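Local atomic coordinates of complement factor MASP-3 (Homo sapiens, PDB entry 3DEM), a protein that belongs to the complement-activating serine protease family and, through its CUB1-EGF-CUB2 region, binds mannan-binding lectin and ficolins in innate immunity. Residues 193-207 against 248-260. Sequence-based numbering, arbitrary orientation.
Sequences CLYTIELEEGFMVNL and PISTQSHSVLILF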
ATOM      1  N   CYS A 193     -20.445  35.136   6.838  1.00 40.71           N
ATOM      2  CA  CYS A 193     -19.752  36.277   7.423  1.00 40.89           C
ATOM      3  C   CYS A 193     -20.711  37.389   7.796  1.00 40.63           C
ATOM      4  O   CYS A 193     -21.540  37.801   6.982  1.00 40.78           O
ATOM      5  CB  CYS A 193     -18.709  36.824   6.440  1.00 40.88           C
ATOM      6  SG  CYS A 193     -17.580  35.572   5.819  1.00 42.49           S
ATOM      7  N   LEU A 194     -20.585  37.873   9.027  1.00 40.51           N
ATOM      8  CA  LEU A 194     -21.385  38.988   9.518  1.00 40.32           C
ATOM      9  C   LEU A 194     -20.463  40.166   9.804  1.00 40.30           C
ATOM     10  O   LEU A 194     -19.663  40.116  10.745  1.00 39.99           O
ATOM     11  CB  LEU A 194     -22.130  38.594  10.795  1.00 40.18           C
ATOM     12  CG  LEU A 194     -23.098  37.411  10.693  1.00 40.56           C
ATOM     13  CD1 LEU A 194     -23.550  36.933  12.071  1.00 40.55           C
ATOM     14  CD2 LEU A 194     -24.315  37.744   9.825  1.00 40.92           C
ATOM     15  N   TYR A 195     -20.571  41.209   8.980  1.00 40.20           N
ATOM     16  CA  TYR A 195     -19.816  42.437   9.175  1.00 40.28           C
ATOM     17  C   TYR A 195     -20.735  43.520   9.714  1.00 40.41           C
ATOM     18  O   TYR A 195     -21.784  43.806   9.125  1.00 40.35           O
ATOM     19  CB  TYR A 195     -19.197  42.900   7.861  1.00 40.46           C
ATOM     20  CG  TYR A 195     -18.380  41.844   7.158  1.00 40.62           C
ATOM     21  CD1 TYR A 195     -17.038  41.656   7.461  1.00 40.39           C
ATOM     22  CD2 TYR A 195     -18.952  41.040   6.172  1.00 40.64           C
ATOM     23  CE1 TYR A 195     -16.288  40.692   6.803  1.00 40.75           C
ATOM     24  CE2 TYR A 195     -18.217  40.075   5.518  1.00 40.28           C
ATOM     25  CZ  TYR A 195     -16.892  39.904   5.836  1.00 40.83           C
ATOM     26  OH  TYR A 195     -16.162  38.942   5.179  1.00 41.77           O
ATOM     27  N   THR A 196     -20.339  44.132  10.823  1.00 40.12           N
ATOM     28  CA  THR A 196     -21.199  45.092  11.502  1.00 40.18           C
ATOM     29  C   THR A 196     -20.581  46.480  11.609  1.00 40.38           C
ATOM     30  O   THR A 196     -19.495  46.647  12.175  1.00 40.42           O
ATOM     31  CB  THR A 196     -21.557  44.589  12.910  1.00 40.18           C
ATOM     32  OG1 THR A 196     -22.027  43.245  12.817  1.00 39.85           O
ATOM     33  CG2 THR A 196     -22.633  45.455  13.542  1.00 40.02           C
ATOM     34  N   ILE A 197     -21.279  47.469  11.058  1.00 40.39           N
ATOM     35  CA  ILE A 197     -20.865  48.855  11.179  1.00 40.53           C
ATOM     36  C   ILE A 197     -21.773  49.504  12.214  1.00 40.90           C
ATOM     37  O   ILE A 197     -23.003  49.464  12.085  1.00 41.37           O
ATOM     38  CB  ILE A 197     -20.943  49.609   9.830  1.00 40.54           C
ATOM     39  CG1 ILE A 197     -20.119  48.883   8.757  1.00 40.33           C
ATOM     40  CG2 ILE A 197     -20.469  51.062   9.991  1.00 40.28           C
ATOM     41  CD1 ILE A 197     -20.328  49.418   7.359  1.00 39.94           C
ATOM     42  N   GLU A 198     -21.176  50.058  13.264  1.00 40.86           N
ATOM     43  CA  GLU A 198     -21.934  50.736  14.308  1.00 41.36           C
ATOM     44  C   GLU A 198     -21.334  52.102  14.587  1.00 41.10           C
ATOM     45  O   GLU A 198     -20.266  52.196  15.184  1.00 40.94           O
ATOM     46  CB  GLU A 198     -21.906  49.923  15.600  1.00 41.52           C
ATOM     47  CG  GLU A 198     -22.691  48.634  15.549  1.00 43.56           C
ATOM     48  CD  GLU A 198     -23.965  48.698  16.364  1.00 46.57           C
ATOM     49  OE1 GLU A 198     -24.363  49.831  16.748  1.00 47.03           O
ATOM     50  OE2 GLU A 198     -24.553  47.617  16.624  1.00 46.41           O
ATOM     51  N   LEU A 199     -22.020  53.155  14.161  1.00 41.18           N
ATOM     52  CA  LEU A 199     -21.591  54.514  14.485  1.00 41.50           C
ATOM     53  C   LEU A 199     -22.526  55.140  15.504  1.00 41.50           C
ATOM     54  O   LEU A 199     -23.581  54.591  15.812  1.00 41.57           O
ATOM     55  CB  LEU A 199     -21.559  55.388  13.236  1.00 41.34           C
ATOM     56  CG  LEU A 199     -20.903  54.790  11.994  1.00 42.11           C
ATOM     57  CD1 LEU A 199     -21.107  55.732  10.827  1.00 42.25           C
ATOM     58  CD2 LEU A 199     -19.421  54.517  12.226  1.00 41.97           C
ATOM     59  N   GLU A 200     -22.131  56.302  16.012  1.00 41.82           N
ATOM     60  CA  GLU A 200     -22.935  57.053  16.961  1.00 42.09           C
ATOM     61  C   GLU A 200     -24.215  57.573  16.305  1.00 42.21           C
ATOM     62  O   GLU A 200     -24.280  57.745  15.087  1.00 42.19           O
ATOM     63  CB  GLU A 200     -22.114  58.214  17.529  1.00 42.04           C
ATOM     64  CG  GLU A 200     -22.898  59.197  18.373  1.00 42.19           C
ATOM     65  CD  GLU A 200     -22.118  60.472  18.653  1.00 42.36           C
ATOM     66  OE1 GLU A 200     -20.946  60.561  18.220  1.00 42.86           O
ATOM     67  OE2 GLU A 200     -22.676  61.382  19.303  1.00 41.98           O
ATOM     68  N   GLU A 201     -25.228  57.813  17.130  1.00 42.40           N
ATOM     69  CA  GLU A 201     -26.504  58.349  16.674  1.00 42.61           C
ATOM     70  C   GLU A 201     -26.311  59.616  15.848  1.00 42.46           C
ATOM     71  O   GLU A 201     -25.602  60.534  16.262  1.00 42.65           O
ATOM     72  CB  GLU A 201     -27.396  58.651  17.883  1.00 42.84           C
ATOM     73  CG  GLU A 201     -28.829  59.059  17.541  1.00 43.58           C
ATOM     74  CD  GLU A 201     -29.630  57.921  16.923  1.00 44.41           C
ATOM     75  OE1 GLU A 201     -29.017  56.942  16.434  1.00 44.80           O
ATOM     76  OE2 GLU A 201     -30.877  58.008  16.926  1.00 44.92           O
ATOM     77  N   GLY A 202     -26.944  59.665  14.679  1.00 42.21           N
ATOM     78  CA  GLY A 202     -26.897  60.860  13.847  1.00 42.00           C
ATOM     79  C   GLY A 202     -25.926  60.782  12.685  1.00 41.81           C
ATOM     80  O   GLY A 202     -25.908  61.665  11.825  1.00 41.81           O
ATOM     81  N   PHE A 203     -25.105  59.736  12.661  1.00 41.67           N
ATOM     82  CA  PHE A 203     -24.237  59.476  11.516  1.00 41.53           C
ATOM     83  C   PHE A 203     -24.973  58.604  10.521  1.00 41.39           C
ATOM     84  O   PHE A 203     -25.759  57.747  10.906  1.00 41.19           O
ATOM     85  CB  PHE A 203     -22.940  58.791  11.946  1.00 41.57           C
ATOM     86  CG  PHE A 203     -21.958  59.713  12.603  1.00 41.82           C
ATOM     87  CD1 PHE A 203     -21.386  60.752  11.894  1.00 41.97           C
ATOM     88  CD2 PHE A 203     -21.601  59.539  13.928  1.00 42.32           C
ATOM     89  CE1 PHE A 203     -20.485  61.608  12.498  1.00 42.43           C
ATOM     90  CE2 PHE A 203     -20.696  60.393  14.539  1.00 42.41           C
ATOM     91  CZ  PHE A 203     -20.138  61.427  13.822  1.00 42.07           C
ATOM     92  N   MET A 204     -24.725  58.829   9.238  1.00 41.46           N
ATOM     93  CA  MET A 204     -25.368  58.053   8.190  1.00 41.62           C
ATOM     94  C   MET A 204     -24.312  57.394   7.320  1.00 41.32           C
ATOM     95  O   MET A 204     -23.418  58.061   6.799  1.00 41.51           O
ATOM     96  CB  MET A 204     -26.293  58.941   7.359  1.00 41.55           C
ATOM     97  CG  MET A 204     -27.573  59.349   8.094  1.00 41.86           C
ATOM     98  SD  MET A 204     -28.518  60.595   7.202  1.00 43.33           S
ATOM     99  CE  MET A 204     -27.881  60.359   5.539  1.00 44.43           C
ATOM    100  N   VAL A 205     -24.416  56.079   7.168  1.00 41.02           N
ATOM    101  CA  VAL A 205     -23.375  55.308   6.513  1.00 40.81           C
ATOM    102  C   VAL A 205     -23.574  55.233   5.009  1.00 40.71           C
ATOM    103  O   VAL A 205     -24.626  54.812   4.531  1.00 40.69           O
ATOM    104  CB  VAL A 205     -23.304  53.874   7.073  1.00 40.91           C
ATOM    105  CG1 VAL A 205     -22.201  53.077   6.372  1.00 40.43           C
ATOM    106  CG2 VAL A 205     -23.082  53.908   8.573  1.00 40.77           C
ATOM    107  N   ASN A 206     -22.555  55.648   4.265  1.00 40.60           N
ATOM    108  CA  ASN A 206     -22.542  55.454   2.825  1.00 40.44           C
ATOM    109  C   ASN A 206     -21.620  54.287   2.471  1.00 40.12           C
ATOM    110  O   ASN A 206     -20.529  54.151   3.023  1.00 39.63           O
ATOM    111  CB  ASN A 206     -22.145  56.745   2.100  1.00 40.45           C
ATOM    112  CG  ASN A 206     -23.086  57.919   2.420  1.00 41.83           C
ATOM    113  OD1 ASN A 206     -24.227  57.727   2.869  1.00 42.54           O
ATOM    114  ND2 ASN A 206     -22.606  59.140   2.188  1.00 41.94           N
ATOM    115  N   LEU A 207     -22.077  53.431   1.566  1.00 40.19           N
ATOM    116  CA  LEU A 207     -21.310  52.257   1.172  1.00 40.27           C
ATOM    117  C   LEU A 207     -20.910  52.377  -0.281  1.00 40.28           C
ATOM    118  O   LEU A 207     -21.680  52.852  -1.111  1.00 40.35           O
ATOM    119  CB  LEU A 207     -22.124  50.977   1.357  1.00 40.22           C
ATOM    120  CG  LEU A 207     -22.653  50.647   2.752  1.00 40.51           C
ATOM    121  CD1 LEU A 207     -23.598  49.457   2.685  1.00 40.36           C
ATOM    122  CD2 LEU A 207     -21.509  50.373   3.718  1.00 40.16           C
ATOM    123  N   PRO A 248     -23.343  52.585  -5.468  1.00 40.30           N
ATOM    124  CA  PRO A 248     -23.125  53.079  -4.115  1.00 40.28           C
ATOM    125  C   PRO A 248     -24.431  53.200  -3.337  1.00 40.30           C
ATOM    126  O   PRO A 248     -25.455  53.602  -3.893  1.00 40.16           O
ATOM    127  CB  PRO A 248     -22.516  54.465  -4.344  1.00 40.26           C
ATOM    128  CG  PRO A 248     -21.834  54.356  -5.656  1.00 40.21           C
ATOM    129  CD  PRO A 248     -22.689  53.435  -6.480  1.00 40.36           C
ATOM    130  N   ILE A 249     -24.387  52.849  -2.057  1.00 40.33           N
ATOM    131  CA  ILE A 249     -25.578  52.864  -1.221  1.00 40.42           C
ATOM    132  C   ILE A 249     -25.492  53.937  -0.140  1.00 40.45           C
ATOM    133  O   ILE A 249     -24.623  53.880   0.736  1.00 40.42           O
ATOM    134  CB  ILE A 249     -25.810  51.487  -0.574  1.00 40.48           C
ATOM    135  CG1 ILE A 249     -26.104  50.450  -1.661  1.00 40.49           C
ATOM    136  CG2 ILE A 249     -26.939  51.546   0.456  1.00 40.28           C
ATOM    137  CD1 ILE A 249     -25.979  49.009  -1.189  1.00 40.74           C
ATOM    138  N   SER A 250     -26.392  54.913  -0.215  1.00 40.40           N
ATOM    139  CA  SER A 250     -26.511  55.931   0.820  1.00 40.61           C
ATOM    140  C   SER A 250     -27.599  55.548   1.823  1.00 40.74           C
ATOM    141  O   SER A 250     -28.791  55.646   1.528  1.00 40.82           O
ATOM    142  CB  SER A 250     -26.839  57.290   0.198  1.00 40.53           C
ATOM    143  OG  SER A 250     -25.838  57.679  -0.728  1.00 40.91           O
ATOM    144  N   THR A 251     -27.190  55.105   3.006  1.00 40.78           N
ATOM    145  CA  THR A 251     -28.149  54.808   4.064  1.00 40.87           C
ATOM    146  C   THR A 251     -28.446  56.073   4.859  1.00 41.06           C
ATOM    147  O   THR A 251     -27.755  57.091   4.722  1.00 41.35           O
ATOM    148  CB  THR A 251     -27.649  53.687   5.016  1.00 41.09           C
ATOM    149  OG1 THR A 251     -26.687  54.215   5.939  1.00 41.18           O
ATOM    150  CG2 THR A 251     -27.016  52.541   4.228  1.00 40.21           C
ATOM    151  N   GLN A 252     -29.498  56.019   5.665  1.00 41.12           N
ATOM    152  CA  GLN A 252     -29.826  57.106   6.569  1.00 40.95           C
ATOM    153  C   GLN A 252     -29.611  56.566   7.973  1.00 40.88           C
ATOM    154  O   GLN A 252     -30.284  56.965   8.921  1.00 41.02           O
ATOM    155  CB  GLN A 252     -31.276  57.548   6.371  1.00 41.14           C
ATOM    156  CG  GLN A 252     -31.626  57.882   4.922  1.00 41.29           C
ATOM    157  CD  GLN A 252     -30.849  59.079   4.389  1.00 41.57           C
ATOM    158  OE1 GLN A 252     -30.000  58.938   3.499  1.00 41.75           O
ATOM    159  NE2 GLN A 252     -31.127  60.261   4.939  1.00 40.52           N
ATOM    160  N   SER A 253     -28.653  55.655   8.091  1.00 40.82           N
ATOM    161  CA  SER A 253     -28.488  54.873   9.303  1.00 40.82           C
ATOM    162  C   SER A 253     -27.063  54.926   9.829  1.00 40.61           C
ATOM    163  O   SER A 253     -26.109  54.976   9.056  1.00 40.38           O
ATOM    164  CB  SER A 253     -28.879  53.421   9.029  1.00 40.88           C
ATOM    165  OG  SER A 253     -28.889  52.658  10.223  1.00 41.79           O
ATOM    166  N   HIS A 254     -26.928  54.913  11.153  1.00 40.41           N
ATOM    167  CA  HIS A 254     -25.614  54.894  11.773  1.00 40.53           C
ATOM    168  C   HIS A 254     -25.133  53.461  11.959  1.00 40.50           C
ATOM    169  O   HIS A 254     -24.005  53.232  12.383  1.00 40.64           O
ATOM    170  CB  HIS A 254     -25.644  55.608  13.117  1.00 40.43           C
ATOM    171  CG  HIS A 254     -26.617  55.019  14.083  1.00 40.67           C
ATOM    172  ND1 HIS A 254     -26.334  53.899  14.835  1.00 40.66           N
ATOM    173  CD2 HIS A 254     -27.874  55.392  14.419  1.00 40.91           C
ATOM    174  CE1 HIS A 254     -27.375  53.607  15.592  1.00 40.79           C
ATOM    175  NE2 HIS A 254     -28.322  54.498  15.361  1.00 41.13           N
ATOM    176  N   SER A 255     -25.996  52.502  11.647  1.00 40.38           N
ATOM    177  CA  SER A 255     -25.632  51.099  11.769  1.00 40.68           C
ATOM    178  C   SER A 255     -26.066  50.272  10.565  1.00 40.58           C
ATOM    179  O   SER A 255     -27.165  50.444  10.038  1.00 40.68           O
ATOM    180  CB  SER A 255     -26.229  50.502  13.037  1.00 40.76           C
ATOM    181  OG  SER A 255     -27.639  50.523  12.961  1.00 41.34           O
ATOM    182  N   VAL A 256     -25.193  49.362  10.151  1.00 40.39           N
ATOM    183  CA  VAL A 256     -25.413  48.556   8.961  1.00 40.41           C
ATOM    184  C   VAL A 256     -24.905  47.141   9.197  1.00 40.50           C
ATOM    185  O   VAL A 256     -23.854  46.942   9.818  1.00 40.63           O
ATOM    186  CB  VAL A 256     -24.672  49.155   7.735  1.00 40.48           C
ATOM    187  CG1 VAL A 256     -24.806  48.241   6.532  1.00 40.16           C
ATOM    188  CG2 VAL A 256     -25.192  50.562   7.420  1.00 40.11           C
ATOM    189  N   LEU A 257     -25.656  46.156   8.717  1.00 40.27           N
ATOM    190  CA  LEU A 257     -25.182  44.781   8.730  1.00 40.35           C
ATOM    191  C   LEU A 257     -24.971  44.259   7.317  1.00 40.42           C
ATOM    192  O   LEU A 257     -25.854  44.363   6.465  1.00 40.50           O
ATOM    193  CB  LEU A 257     -26.151  43.863   9.477  1.00 40.34           C
ATOM    194  CG  LEU A 257     -25.823  42.371   9.353  1.00 40.65           C
ATOM    195  CD1 LEU A 257     -24.605  41.992  10.203  1.00 40.33           C
ATOM    196  CD2 LEU A 257     -27.029  41.509   9.708  1.00 40.33           C
ATOM    197  N   ILE A 258     -23.794  43.699   7.075  1.00 40.51           N
ATOM    198  CA  ILE A 258     -23.493  43.057   5.810  1.00 40.51           C
ATOM    199  C   ILE A 258     -23.361  41.561   6.069  1.00 40.70           C
ATOM    200  O   ILE A 258     -22.539  41.125   6.885  1.00 40.79           O
ATOM    201  CB  ILE A 258     -22.191  43.600   5.194  1.00 40.71           C
ATOM    202  CG1 ILE A 258     -22.304  45.111   4.953  1.00 40.99           C
ATOM    203  CG2 ILE A 258     -21.871  42.884   3.889  1.00 40.93           C
ATOM    204  CD1 ILE A 258     -20.999  45.848   5.105  1.00 40.79           C
ATOM    205  N   LEU A 259     -24.194  40.783   5.389  1.00 40.48           N
ATOM    206  CA  LEU A 259     -24.118  39.337   5.448  1.00 40.41           C
ATOM    207  C   LEU A 259     -23.568  38.802   4.131  1.00 40.37           C
ATOM    208  O   LEU A 259     -24.083  39.122   3.054  1.00 40.25           O
ATOM    209  CB  LEU A 259     -25.496  38.732   5.739  1.00 40.21           C
ATOM    210  CG  LEU A 259     -25.576  37.197   5.810  1.00 41.09           C
ATOM    211  CD1 LEU A 259     -26.657  36.722   6.774  1.00 40.86           C
ATOM    212  CD2 LEU A 259     -25.794  36.586   4.430  1.00 41.43           C
ATOM    213  N   PHE A 260     -22.510  38.005   4.224  1.00 40.21           N
ATOM    214  CA  PHE A 260     -21.936  37.355   3.059  1.00 40.40           C
ATOM    215  C   PHE A 260     -22.027  35.842   3.192  1.00 40.34           C
ATOM    216  O   PHE A 260     -21.441  35.256   4.098  1.00 40.40           O
ATOM    217  CB  PHE A 260     -20.481  37.790   2.840  1.00 40.47           C
ATOM    218  CG  PHE A 260     -19.827  37.151   1.643  1.00 40.55           C
ATOM    219  CD1 PHE A 260     -20.476  37.124   0.412  1.00 40.49           C
ATOM    220  CD2 PHE A 260     -18.558  36.590   1.741  1.00 40.60           C
ATOM    221  CE1 PHE A 260     -19.878  36.536  -0.697  1.00 40.42           C
ATOM    222  CE2 PHE A 260     -17.949  36.002   0.639  1.00 40.49           C
ATOM    223  CZ  PHE A 260     -18.612  35.975  -0.585  1.00 40.59           C
TER
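Tyr195 and Ile258 meet at the middle of an antiparallel strand pair in the second CUB domain, a beta-sandwich whose two sheets are both represented here. The axes of strands 193-198 and 255-260 approach to 4.7 Å in one sheet; 205-207 and 249-250 pair in the other, and the connections 199-204 and 251-254 cross together from sheet to sheet.

On the inner face, Cys193, Tyr195 and Ile197 alternate with outward-facing neighbours and stand beside Phe260, Ile258 and Val256. The Tyr195 ring leans along the strand, presenting an edge: its CE2 lies 4.2 Å from Phe260 CB, the two aromatic side chains pointing the same way, and Trp271 meets both rings. Cys193 ties this end to Cys166 by a disulfide. On the outer face, Leu194 and Leu259 lie alongside each other, CD2 of the former 4.0 Å from CD1 of the latter.

Val205, Leu207 and Val256, all without polar side-chain atoms, suit the layer between the sheets. Val205 reaches across to Val256, its CB 3.8 Å from Val256 CG2, and Leu207 CD1 meets Val256 CG1; Tyr275 adds to this layer from strand 272-277.

Where the chains change sheets, His254 packs against the type II turn 200-203, its CB 3.2 Å from Glu200 O and 3.1 Å from Phe203 O. Gly202 suits the turn because its positive phi would press a side chain against the preceding carbonyl. Thr251 turns its hydroxyl between its own N and carbonyl carbon (chi1 78°), where OG1 also accepts from Ser253 N in an ST turn. Val205 O is gripped twice, by Thr251 N at 3.0 Å and by Thr251 OG1, which meets a lone pair in the carbonyl plane at 2.6 Å.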